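Local coordinates for modulator protein RSBR (Bacillus subtilis, PDB 2BNL) that regulates sigma-B in the general stress response as a stressosome protein, stimulating RsbT kinase activity toward RsbS in vitro and also acting as a negative regulator, at residues 88-91 with 92-95. Numbering follows the deposited sequence.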
loop_
_atom_site.group_PDB
_atom_site.type_symbol
_atom_site.label_atom_id
_atom_site.label_comp_id
_atom_site.label_asym_id
_atom_site.label_seq_id
_atom_site.Cartn_x
_atom_site.Cartn_y
_atom_site.Cartn_z
ATOM N N LEU A 88 -0.682 -7.616 3.366
ATOM C CA LEU A 88 -1.921 -6.851 3.202
ATOM C C LEU A 88 -2.339 -6.683 1.717
ATOM O O LEU A 88 -3.567 -6.718 1.431
ATOM C CB LEU A 88 -1.817 -5.515 3.917
ATOM C CG LEU A 88 -1.617 -5.584 5.402
ATOM C CD1 LEU A 88 -1.963 -4.265 6.138
ATOM C CD2 LEU A 88 -2.494 -6.685 6.030
ATOM N N ALA A 89 -1.381 -6.389 0.851
ATOM C CA ALA A 89 -1.604 -6.311 -0.658
ATOM C C ALA A 89 -2.230 -7.619 -1.192
ATOM O O ALA A 89 -3.247 -7.631 -1.889
ATOM C CB ALA A 89 -0.330 -5.954 -1.378
ATOM N N GLU A 90 -1.652 -8.754 -0.778
ATOM C CA GLU A 90 -2.191 -10.043 -1.154
ATOM C C GLU A 90 -3.560 -10.337 -0.541
ATOM O O GLU A 90 -4.355 -10.996 -1.201
ATOM C CB GLU A 90 -1.204 -11.216 -0.738
ATOM C CG GLU A 90 -0.206 -11.582 -1.632
ATOM C CD GLU A 90 -0.737 -11.752 -3.088
ATOM O OE1 GLU A 90 -1.496 -12.700 -3.390
ATOM O OE2 GLU A 90 -0.403 -10.849 -3.895
ATOM N N PHE A 91 -3.863 -9.865 0.702
ATOM C CA PHE A 91 -5.132 -10.074 1.325
ATOM C C PHE A 91 -6.262 -9.521 0.410
ATOM O O PHE A 91 -7.196 -10.258 0.143
ATOM C CB PHE A 91 -5.230 -9.380 2.674
ATOM C CG PHE A 91 -4.565 -10.099 3.818
ATOM C CD1 PHE A 91 -3.675 -11.212 3.610
ATOM C CD2 PHE A 91 -4.731 -9.658 5.055
ATOM C CE1 PHE A 91 -3.054 -11.806 4.641
ATOM C CE2 PHE A 91 -4.132 -10.274 6.118
ATOM C CZ PHE A 91 -3.297 -11.351 5.900
ATOM N N TRP A 92 -6.139 -8.284 -0.080
ATOM C CA TRP A 92 -7.236 -7.673 -0.855
ATOM C C TRP A 92 -7.344 -8.346 -2.243
ATOM O O TRP A 92 -8.448 -8.490 -2.805
ATOM C CB TRP A 92 -7.237 -6.124 -0.832
ATOM C CG TRP A 92 -6.220 -5.433 -1.667
ATOM C CD1 TRP A 92 -4.982 -4.921 -1.266
ATOM C CD2 TRP A 92 -6.268 -5.263 -3.076
ATOM N NE1 TRP A 92 -4.308 -4.444 -2.345
ATOM C CE2 TRP A 92 -5.059 -4.651 -3.469
ATOM C CE3 TRP A 92 -7.223 -5.564 -4.055
ATOM C CZ2 TRP A 92 -4.774 -4.350 -4.823
ATOM C CZ3 TRP A 92 -6.909 -5.321 -5.416
ATOM C CH2 TRP A 92 -5.738 -4.642 -5.762
ATOM N N LYS A 93 -6.200 -8.759 -2.775
ATOM C CA LYS A 93 -6.145 -9.355 -4.083
ATOM C C LYS A 93 -6.779 -10.719 -4.118
ATOM O O LYS A 93 -7.476 -11.093 -5.119
ATOM C CB LYS A 93 -4.690 -9.427 -4.564
ATOM C CG LYS A 93 -4.147 -8.058 -4.815
ATOM C CD LYS A 93 -2.722 -8.258 -5.336
ATOM C CE LYS A 93 -1.834 -7.125 -5.004
ATOM N NZ LYS A 93 -0.484 -7.634 -5.456
ATOM N N ARG A 94 -6.603 -11.433 -2.999
ATOM C CA ARG A 94 -7.237 -12.666 -2.830
ATOM C C ARG A 94 -8.727 -12.581 -2.590
ATOM O O ARG A 94 -9.467 -13.415 -3.068
ATOM C CB ARG A 94 -6.492 -13.485 -1.793
ATOM C CG ARG A 94 -5.141 -13.961 -2.417
ATOM C CD ARG A 94 -4.318 -14.914 -1.560
ATOM N NE ARG A 94 -2.896 -14.883 -2.000
ATOM C CZ ARG A 94 -1.968 -15.807 -1.715
ATOM N NH1 ARG A 94 -2.277 -16.908 -1.031
ATOM N NH2 ARG A 94 -0.740 -15.654 -2.158
ATOM N N LEU A 95 -9.161 -11.533 -1.911
ATOM C CA LEU A 95 -10.567 -11.240 -1.738
ATOM C C LEU A 95 -11.175 -10.848 -3.108
ATOM O O LEU A 95 -12.294 -11.268 -3.476
ATOM C CB LEU A 95 -10.719 -10.125 -0.686
ATOM C CG LEU A 95 -12.108 -9.459 -0.736
ATOM C CD1 LEU A 95 -13.043 -10.483 -0.135
ATOM C CD2 LEU A 95 -12.219 -8.191 0.003
#
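Arg94 lays its side chain back over the preceding turn of helix 81-100 and brings the edge of its guanidinium to the carboxylate of Glu90. This i to i+4 salt bridge lies within the all-helical, globin-like N-terminal domain of RsbR. Two nitrogens grip one oxygen: Arg94 NE donates to the anti lone pair of Glu90 OE1 at 2.9 Å, while Arg94 NH2 reaches the same OE1 at 3.3 Å, from well out of the carboxylate plane. OE1 sits almost in the guanidinium plane, but the carboxylate is turned 74° against it, so this is not the coplanar two-oxygen pairing. Glu90 reaches this position through a bend at chi2 (-47°), which brings its end round to both basic partners. Its other oxygen, OE2, makes a longer salt bridge to Lys93 NZ at 3.6 Å, completing a three-residue network. Both bases are shared: Arg94 NH1 also pairs with Glu28 of helix 15-30, while Lys93 NZ bridges to Asp117 of the second subunit. With an alanine in place of Arg94, Glu28 would probably lose this cationic mate and the Glu90 carboxylate, held by Lys93, would be freer to turn. Long basic chains suit these sites because their methylenes lie against backbone oxygens (Lys93 CG by Ala89 O, Arg94 CG by Glu90 O) while their charged ends reach carboxylates; the small Ala89 CB lets Lys93 CE approach to 4.1 Å. Apolar, buried Phe91 and Leu95 suit the side facing neighbouring helices, stacking on Trp22 and packing on Phe120 respectively. Trp92 (chi1 75°) offers a broad indole that touches Ile116 of helix 109-135 and takes two neighbours over one face: Lys93 CG above the ring centre and Ala89 O, 3.3 Å above the plane, offset toward the rim.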